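Local atomic coordinates of glutamate--tRNA ligase (Methanothermobacter thermautotrophicus, PDB entry 3AII), a protein that activates glutamate with ATP and transfers it to tRNA(Glu) and, being a non-discriminating enzyme, to tRNA(Gln) as well. Residues Leu99-Asn104 and Ala114-Leu119; Val446-Asp451 and Gly471-His476; Leu458-Ile461 and Asn465-Tyr468. One frame throughout, in Å; residues are numbered along the deposited sequence. Where two conformers were deposited one is given.

Interaction 1: residues Leu99-Asn104 and Ala114-Leu119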
loop_
_atom_site.group_PDB
_atom_site.type_symbol
_atom_site.label_atom_id
_atom_site.label_comp_id
_atom_site.label_asym_id
_atom_site.label_seq_id
_atom_site.Cartn_x
_atom_site.Cartn_y
_atom_site.Cartn_z
ATOM N N LEU A 99 10.842 -16.281 8.917
ATOM C CA LEU A 99 10.428 -15.662 7.668
ATOM C C LEU A 99 10.936 -14.233 7.644
ATOM O O LEU A 99 11.376 -13.713 8.670
ATOM C CB LEU A 99 8.907 -15.690 7.569
ATOM C CG LEU A 99 8.312 -17.100 7.669
ATOM C CD1 LEU A 99 7.264 -17.156 8.778
ATOM C CD2 LEU A 99 7.720 -17.516 6.337
ATOM N N ARG A 100 10.906 -13.595 6.484
ATOM C CA ARG A 100 11.298 -12.191 6.437
ATOM C C ARG A 100 10.376 -11.397 5.527
ATOM O O ARG A 100 9.690 -11.958 4.649
ATOM C CB ARG A 100 12.769 -12.035 6.008
ATOM C CG ARG A 100 13.009 -12.003 4.482
ATOM C CD ARG A 100 12.661 -13.287 3.770
ATOM N NE ARG A 100 13.610 -13.544 2.674
ATOM C CZ ARG A 100 13.391 -13.238 1.397
ATOM N NH1 ARG A 100 12.251 -12.664 1.011
ATOM N NH2 ARG A 100 14.327 -13.510 0.493
ATOM N N PHE A 101 10.320 -10.090 5.773
ATOM C CA PHE A 101 9.631 -9.155 4.888
ATOM C C PHE A 101 10.732 -8.189 4.497
ATOM O O PHE A 101 11.375 -7.613 5.374
ATOM C CB PHE A 101 8.509 -8.403 5.618
ATOM C CG PHE A 101 7.945 -7.252 4.828
ATOM C CD1 PHE A 101 7.425 -7.456 3.556
ATOM C CD2 PHE A 101 7.951 -5.970 5.344
ATOM C CE1 PHE A 101 6.918 -6.390 2.812
ATOM C CE2 PHE A 101 7.458 -4.897 4.619
ATOM C CZ PHE A 101 6.944 -5.103 3.346
ATOM N N ALA A 102 10.978 -8.038 3.199
ATOM C CA ALA A 102 12.213 -7.370 2.751
ATOM C C ALA A 102 11.965 -6.296 1.698
ATOM O O ALA A 102 12.280 -6.491 0.515
ATOM C CB ALA A 102 13.209 -8.409 2.221
ATOM N N PRO A 103 11.428 -5.142 2.122
ATOM C CA PRO A 103 11.122 -4.066 1.177
ATOM C C PRO A 103 12.344 -3.222 0.862
ATOM O O PRO A 103 13.284 -3.187 1.659
ATOM C CB PRO A 103 10.102 -3.215 1.943
ATOM C CG PRO A 103 10.508 -3.382 3.392
ATOM C CD PRO A 103 11.057 -4.798 3.507
ATOM N N ASN A 104 12.327 -2.547 -0.284
ATOM C CA ASN A 104 13.322 -1.511 -0.568
ATOM C C ASN A 104 12.831 -0.176 -0.038
ATOM O O ASN A 104 11.627 0.076 -0.000
ATOM C CB ASN A 104 13.557 -1.380 -2.072
ATOM C CG ASN A 104 13.845 -2.703 -2.729
ATOM O OD1 ASN A 104 14.866 -3.334 -2.456
ATOM N ND2 ASN A 104 12.944 -3.137 -3.604
ATOM N N ALA A 114 1.799 -4.814 1.213
ATOM C CA ALA A 114 0.961 -5.294 2.296
ATOM C C ALA A 114 0.741 -6.801 2.229
ATOM O O ALA A 114 0.736 -7.473 3.259
ATOM C CB ALA A 114 -0.382 -4.540 2.317
ATOM N N ARG A 115 0.560 -7.335 1.023
ATOM C CA ARG A 115 0.387 -8.772 0.854
ATOM C C ARG A 115 1.563 -9.604 1.400
ATOM O O ARG A 115 1.352 -10.534 2.179
ATOM C CB ARG A 115 0.139 -9.105 -0.616
ATOM C CG ARG A 115 -0.284 -10.530 -0.829
ATOM C CD ARG A 115 -0.676 -10.798 -2.269
ATOM N NE ARG A 115 -0.988 -12.210 -2.456
ATOM C CZ ARG A 115 -1.007 -12.822 -3.634
ATOM N NH1 ARG A 115 -0.731 -12.141 -4.734
ATOM N NH2 ARG A 115 -1.300 -14.114 -3.706
ATOM N N ALA A 116 2.789 -9.280 0.992
ATOM C CA ALA A 116 3.966 -9.995 1.502
ATOM C C ALA A 116 4.082 -9.856 3.014
ATOM O O ALA A 116 4.412 -10.808 3.724
ATOM C CB ALA A 116 5.240 -9.490 0.831
ATOM N N ALA A 117 3.817 -8.655 3.508
ATOM C CA ALA A 117 3.946 -8.397 4.941
ATOM C C ALA A 117 2.934 -9.211 5.733
ATOM O O ALA A 117 3.270 -9.871 6.718
ATOM C CB ALA A 117 3.769 -6.919 5.222
ATOM N N ILE A 118 1.687 -9.169 5.282
ATOM C CA ILE A 118 0.615 -9.895 5.957
ATOM C C ILE A 118 0.839 -11.410 5.920
ATOM O O ILE A 118 0.735 -12.081 6.941
ATOM C CB ILE A 118 -0.751 -9.531 5.354
ATOM C CG1 ILE A 118 -1.116 -8.090 5.725
ATOM C CG2 ILE A 118 -1.833 -10.495 5.853
ATOM C CD1 ILE A 118 -2.081 -7.453 4.784
ATOM N N LEU A 119 1.161 -11.947 4.748
ATOM C CA LEU A 119 1.324 -13.389 4.631
ATOM C C LEU A 119 2.472 -13.884 5.506
ATOM O O LEU A 119 2.344 -14.872 6.224
ATOM C CB LEU A 119 1.526 -13.802 3.167
ATOM C CG LEU A 119 0.289 -13.583 2.300
ATOM C CD1 LEU A 119 0.599 -13.837 0.831
ATOM C CD2 LEU A 119 -0.845 -14.471 2.788
#

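Interaction 2: residues Val446-Asp451 and Gly471-His476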
loop_
_atom_site.group_PDB
_atom_site.type_symbol
_atom_site.label_atom_id
_atom_site.label_comp_id
_atom_site.label_asym_id
_atom_site.label_seq_id
_atom_site.Cartn_x
_atom_site.Cartn_y
_atom_site.Cartn_z
ATOM N N VAL A 446 -34.440 24.472 3.044
ATOM C CA VAL A 446 -33.521 23.337 3.141
ATOM C C VAL A 446 -32.484 23.404 2.042
ATOM O O VAL A 446 -32.675 24.075 1.021
ATOM C CB VAL A 446 -34.248 21.979 3.012
ATOM C CG1 VAL A 446 -35.278 21.813 4.094
ATOM C CG2 VAL A 446 -34.902 21.824 1.610
ATOM N N TYR A 447 -31.375 22.704 2.253
ATOM C CA TYR A 447 -30.438 22.445 1.174
ATOM C C TYR A 447 -30.656 21.032 0.653
ATOM O O TYR A 447 -30.703 20.076 1.438
ATOM C CB TYR A 447 -28.999 22.580 1.677
ATOM C CG TYR A 447 -28.574 23.998 1.993
ATOM C CD1 TYR A 447 -28.511 24.442 3.306
ATOM C CD2 TYR A 447 -28.188 24.872 0.979
ATOM C CE1 TYR A 447 -28.102 25.732 3.608
ATOM C CE2 TYR A 447 -27.779 26.167 1.269
ATOM C CZ TYR A 447 -27.730 26.584 2.587
ATOM O OH TYR A 447 -27.314 27.863 2.891
ATOM N N LEU A 448 -30.814 20.891 -0.661
ATOM C CA LEU A 448 -30.869 19.570 -1.283
ATOM C C LEU A 448 -29.651 19.358 -2.164
ATOM O O LEU A 448 -29.148 20.306 -2.768
ATOM C CB LEU A 448 -32.111 19.412 -2.162
ATOM C CG LEU A 448 -33.481 19.565 -1.524
ATOM C CD1 LEU A 448 -34.578 19.250 -2.554
ATOM C CD2 LEU A 448 -33.602 18.649 -0.339
ATOM N N PRO A 449 -29.179 18.112 -2.255
ATOM C CA PRO A 449 -28.057 17.830 -3.159
ATOM C C PRO A 449 -28.464 18.137 -4.586
ATOM O O PRO A 449 -29.488 17.641 -5.049
ATOM C CB PRO A 449 -27.813 16.327 -2.977
ATOM C CG PRO A 449 -29.082 15.787 -2.378
ATOM C CD PRO A 449 -29.684 16.904 -1.577
ATOM N N GLY A 450 -27.685 18.964 -5.270
ATOM C CA GLY A 450 -28.108 19.477 -6.563
ATOM C C GLY A 450 -27.891 18.565 -7.756
ATOM O O GLY A 450 -28.505 18.762 -8.802
ATOM N N ASP A 451 -27.024 17.569 -7.607
ATOM C CA ASP A 451 -26.637 16.719 -8.735
ATOM C C ASP A 451 -27.732 15.750 -9.180
ATOM O O ASP A 451 -28.204 14.922 -8.400
ATOM C CB ASP A 451 -25.347 15.955 -8.420
ATOM C CG ASP A 451 -24.147 16.875 -8.279
ATOM O OD1 ASP A 451 -24.192 17.999 -8.828
ATOM O OD2 ASP A 451 -23.159 16.476 -7.621
ATOM N N GLY A 471 -38.516 24.877 -10.661
ATOM C CA GLY A 471 -37.499 25.425 -9.785
ATOM C C GLY A 471 -38.038 25.768 -8.411
ATOM O O GLY A 471 -37.380 26.443 -7.621
ATOM N N GLU A 472 -39.247 25.303 -8.119
ATOM C CA GLU A 472 -39.860 25.594 -6.835
ATOM C C GLU A 472 -40.165 24.317 -6.073
ATOM O O GLU A 472 -40.608 23.332 -6.643
ATOM C CB GLU A 472 -41.149 26.385 -7.038
ATOM C CG GLU A 472 -41.913 26.616 -5.759
ATOM C CD GLU A 472 -43.138 27.483 -5.976
ATOM O OE1 GLU A 472 -44.095 27.012 -6.633
ATOM O OE2 GLU A 472 -43.138 28.624 -5.486
ATOM N N LEU A 473 -39.920 24.331 -4.775
ATOM C CA LEU A 473 -40.182 23.154 -3.969
ATOM C C LEU A 473 -41.477 23.363 -3.193
ATOM O O LEU A 473 -41.548 24.272 -2.371
ATOM C CB LEU A 473 -38.992 22.921 -3.029
ATOM C CG LEU A 473 -38.845 21.541 -2.400
ATOM C CD1 LEU A 473 -38.541 20.496 -3.460
ATOM C CD2 LEU A 473 -37.763 21.557 -1.329
ATOM N N ARG A 474 -42.507 22.552 -3.460
ATOM C CA ARG A 474 -43.805 22.741 -2.812
ATOM C C ARG A 474 -44.217 21.582 -1.907
ATOM O O ARG A 474 -44.133 20.424 -2.293
ATOM C CB ARG A 474 -44.908 22.989 -3.846
ATOM C CG ARG A 474 -46.299 22.907 -3.250
ATOM C CD ARG A 474 -47.370 23.407 -4.209
ATOM N NE ARG A 474 -47.236 24.829 -4.505
ATOM C CZ ARG A 474 -47.583 25.803 -3.668
ATOM N NH1 ARG A 474 -47.433 27.073 -4.024
ATOM N NH2 ARG A 474 -48.067 25.505 -2.468
ATOM N N TYR A 475 -44.680 21.920 -0.704
ATOM C CA TYR A 475 -45.154 20.941 0.272
ATOM C C TYR A 475 -46.318 20.134 -0.282
ATOM O O TYR A 475 -47.230 20.702 -0.905
ATOM C CB TYR A 475 -45.618 21.657 1.541
ATOM C CG TYR A 475 -46.135 20.714 2.594
ATOM C CD1 TYR A 475 -45.253 20.046 3.432
ATOM C CD2 TYR A 475 -47.498 20.481 2.752
ATOM C CE1 TYR A 475 -45.704 19.174 4.400
ATOM C CE2 TYR A 475 -47.958 19.605 3.716
ATOM C CZ TYR A 475 -47.058 18.960 4.541
ATOM O OH TYR A 475 -47.513 18.094 5.510
ATOM N N HIS A 476 -46.295 18.821 -0.060
ATOM C CA HIS A 476 -47.423 17.964 -0.418
ATOM C C HIS A 476 -48.088 17.315 0.797
ATOM O O HIS A 476 -49.306 17.414 0.972
ATOM C CB HIS A 476 -47.014 16.889 -1.436
ATOM C CG HIS A 476 -48.130 15.966 -1.809
ATOM N ND1 HIS A 476 -48.382 14.796 -1.130
ATOM C CD2 HIS A 476 -49.076 16.049 -2.780
ATOM C CE1 HIS A 476 -49.424 14.188 -1.670
ATOM N NE2 HIS A 476 -49.864 14.926 -2.674
#

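Interaction 3: residues Leu458-Ile461 and Asn465-Tyr468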
loop_
_atom_site.group_PDB
_atom_site.type_symbol
_atom_site.label_atom_id
_atom_site.label_comp_id
_atom_site.label_asym_id
_atom_site.label_seq_id
_atom_site.Cartn_x
_atom_site.Cartn_y
_atom_site.Cartn_z
ATOM N N LEU A 458 -40.581 14.156 -4.203
ATOM C CA LEU A 458 -39.459 13.760 -3.363
ATOM C C LEU A 458 -39.955 13.572 -1.949
ATOM O O LEU A 458 -40.873 14.251 -1.508
ATOM C CB LEU A 458 -38.387 14.856 -3.335
ATOM C CG LEU A 458 -37.772 15.280 -4.667
ATOM C CD1 LEU A 458 -36.995 16.600 -4.523
ATOM C CD2 LEU A 458 -36.881 14.175 -5.212
ATOM N N ARG A 459 -39.320 12.661 -1.230
ATOM C CA ARG A 459 -39.532 12.571 0.201
ATOM C C ARG A 459 -38.227 12.945 0.872
ATOM O O ARG A 459 -37.209 12.245 0.712
ATOM C CB ARG A 459 -39.936 11.160 0.616
ATOM C CG ARG A 459 -40.037 11.041 2.132
ATOM C CD ARG A 459 -40.784 9.808 2.563
ATOM N NE ARG A 459 -40.747 9.680 4.021
ATOM C CZ ARG A 459 -41.553 10.327 4.860
ATOM N NH1 ARG A 459 -42.484 11.171 4.412
ATOM N NH2 ARG A 459 -41.422 10.126 6.169
ATOM N N LEU A 460 -38.243 14.053 1.601
ATOM C CA LEU A 460 -37.081 14.427 2.391
ATOM C C LEU A 460 -37.052 13.415 3.529
ATOM O O LEU A 460 -38.013 13.323 4.299
ATOM C CB LEU A 460 -37.212 15.845 2.946
ATOM C CG LEU A 460 -37.584 17.065 2.094
ATOM C CD1 LEU A 460 -36.924 18.322 2.674
ATOM C CD2 LEU A 460 -37.225 16.910 0.631
ATOM N N ILE A 461 -35.959 12.658 3.629
ATOM C CA ILE A 461 -35.916 11.482 4.505
ATOM C C ILE A 461 -36.414 11.773 5.920
ATOM O O ILE A 461 -35.960 12.715 6.556
ATOM C CB ILE A 461 -34.517 10.862 4.539
ATOM C CG1 ILE A 461 -34.194 10.241 3.172
ATOM C CG2 ILE A 461 -34.399 9.822 5.684
ATOM C CD1 ILE A 461 -32.737 9.848 3.011
ATOM N N ASN A 465 -43.075 15.156 2.346
ATOM C CA ASN A 465 -43.083 14.871 0.917
ATOM C C ASN A 465 -43.331 16.176 0.170
ATOM O O ASN A 465 -44.172 16.969 0.575
ATOM C CB ASN A 465 -44.195 13.870 0.588
ATOM C CG ASN A 465 -44.170 12.664 1.508
ATOM O OD1 ASN A 465 -43.111 12.107 1.777
ATOM N ND2 ASN A 465 -45.341 12.263 2.006
ATOM N N VAL A 466 -42.567 16.407 -0.889
ATOM C CA VAL A 466 -42.685 17.649 -1.638
ATOM C C VAL A 466 -42.678 17.345 -3.126
ATOM O O VAL A 466 -42.374 16.219 -3.533
ATOM C CB VAL A 466 -41.511 18.572 -1.336
ATOM C CG1 VAL A 466 -41.532 18.986 0.142
ATOM C CG2 VAL A 466 -40.184 17.889 -1.708
ATOM N N ILE A 467 -43.032 18.349 -3.929
ATOM C CA ILE A 467 -42.908 18.252 -5.373
ATOM C C ILE A 467 -42.015 19.385 -5.864
ATOM O O ILE A 467 -42.235 20.557 -5.538
ATOM C CB ILE A 467 -44.290 18.276 -6.067
ATOM C CG1 ILE A 467 -45.108 17.076 -5.590
ATOM C CG2 ILE A 467 -44.128 18.239 -7.589
ATOM C CD1 ILE A 467 -46.539 17.132 -5.951
ATOM N N TYR A 468 -40.984 19.022 -6.618
ATOM C CA TYR A 468 -40.046 19.985 -7.166
ATOM C C TYR A 468 -40.405 20.205 -8.632
ATOM O O TYR A 468 -40.317 19.283 -9.441
ATOM C CB TYR A 468 -38.610 19.450 -7.027
ATOM C CG TYR A 468 -37.520 20.423 -7.424
ATOM C CD1 TYR A 468 -37.527 21.731 -6.966
ATOM C CD2 TYR A 468 -36.475 20.026 -8.262
ATOM C CE1 TYR A 468 -36.529 22.624 -7.325
ATOM C CE2 TYR A 468 -35.481 20.914 -8.629
ATOM C CZ TYR A 468 -35.509 22.206 -8.154
ATOM O OH TYR A 468 -34.522 23.103 -8.503
#

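Interaction 1: residues Leu99-Asn104 and Ala114-Leu119
The helix bond from Ile118 N to Ala114 O, 2.8 Å, closes the turn that sets Ala116 and Ala117 against the ring of Phe101. The contact itself is apolar and rests on this one aromatic side chain. With CG anti to the backbone N (chi1 169°), Phe101 extends from its strand to the helix and turns one face to Ala117. The methyl CB of Ala117 stands 3.9 Å from the ring centroid and only 7° off the normal, a well-centred CH-pi contact. Ala116 meets the ring differently: its CB lies at the edge near the ring plane, 4.0 Å from CD1 of Phe101. The opposite face is covered from within the ring's own segment by CD of Pro103, displaced toward the rim. The small alanines let the helix backbone come close, with Ala117 N 3.8 Å from CD1 of Phe101. Replacing Phe101 by an alanine would probably open a gap between the methyl of Ala117 and the ring of Pro103. Pro103 begins the predicted HIGH motif, the class I synthetase signature, which runs from the loop just after strand 98-101 into helix 111-126 in the first beta-alpha-beta unit of the Rossmann-type catalytic domain. Strand 130-135 pairs with Leu99 and Phe101, Leu155 of helix 147-158 touches both Phe101 and Ala117, and helix 365-375 packs on Ile118.

Interaction 2: residues Val446-Asp451 and Gly471-His476
Leu473 meets Val446 and Leu448 through a single methyl, CD2, and that small apolar cluster is all of the close packing between segments 446-451 and 471-476. CD2 of Leu473 lies 4.1 Å from CG2 of Val446, and the same methyl lies 4.1 Å from CD1 of Leu448, so it is shared evenly by the two partners. The approaches differ. Leu448 and Leu473 reach toward each other tip to tip, whereas Val446 crosses Leu473 at about a right angle and offers one branch of its fork. In Leu473, CG is anti to the backbone N (chi1 -162°), a setting that brings CD2 to the two partners. The backbones stay well apart, with 9.7 Å between the CA atoms of Val446 and Leu473, and the side chains alone bridge the distance. All three residues are buried.

The alternate residues belong to the other side of the strands. Glu472 and Arg474, flanking Leu473, are exposed, and the ring of Tyr447, between the two buried residues of its strand, points off to the other side, onto Lys412 and Ala499. The loop end is looser still: Asp451 is exposed and comes near the like-charged Asp409.

The two strands are not neighbours but flank strand 410-416, to which Val446, Leu448 and Leu473 all bond through their backbones, in a closed sheet consistent with the anticodon-binding beta-barrels of this family. Trp493 of strand 489-495 packs on Val446 and Leu448, and Val466 and Tyr468 of strand 464-469 on Leu473.

Interaction 3: residues Leu458-Ile461 and Asn465-Tyr468
Arg459 and Asn465 face each other on one side of a beta hairpin of strands 456-460 and 464-469 in the anticodon-binding region. Their side chains cross obliquely, guanidinium and amide planes 55° apart. The arginine chain is extended from CG to NE and passes alongside OD1 of Asn465 before NH1 turns back to donate to it, at 2.9 Å and 161°. OD1 sits in the guanidinium plane, at its edge, but the donor is tilted out of the amide carbonyl plane. The amide is held from its other end, because ND2 of Asn465 bonds to Ser477 OG and Gly479 O; this should fix its rotation. NH1 of Arg459 has a second acceptor in Glu478 O.

The other side is largely apolar: Leu458 touches Leu448, and Leu460 touches both Val446 and Leu448. Leu460 and Val466 cross at about a right angle, CD2 of the leucine 3.9 Å from CG2 of the valine, and Leu458 and Tyr468 lie side by side, CD1 of Leu458 touching CB of Tyr468 at 4.1 Å, while the end of the tyrosine leads away. Leu458 and Val466, on this same face, are an antiparallel hydrogen-bonded pair, with Leu458 N to Val466 O and Val466 N to Leu458 O both 2.8 Å; CB of Leu458 lies 3.9 Å from CG2 of Val466. Leu458 O also receives a CA-H...O contact from Asn465 CA at 3.3 Å.

From the N terminus, interaction 1 comes first and closes a short loop within the catalytic domain, tying strand 98-101 to helix 111-126. Interactions 2 and 3 follow much later, in the anticodon-binding region; their centres lie about 53 Å from that of interaction 1, and neither touches it. There the chain enters interaction 2 at 446-451, makes the hairpin of interaction 3, and returns to interaction 2 at 471-476, so interaction 3 is nested inside the loop that interaction 2 closes. The two meet where strands 464-469 and 472-477 run as neighbours: His476 N probably bonds to Asn465 O at 2.9 Å, and Leu473 CD1 packs on Val466 CG2 at 3.5 Å.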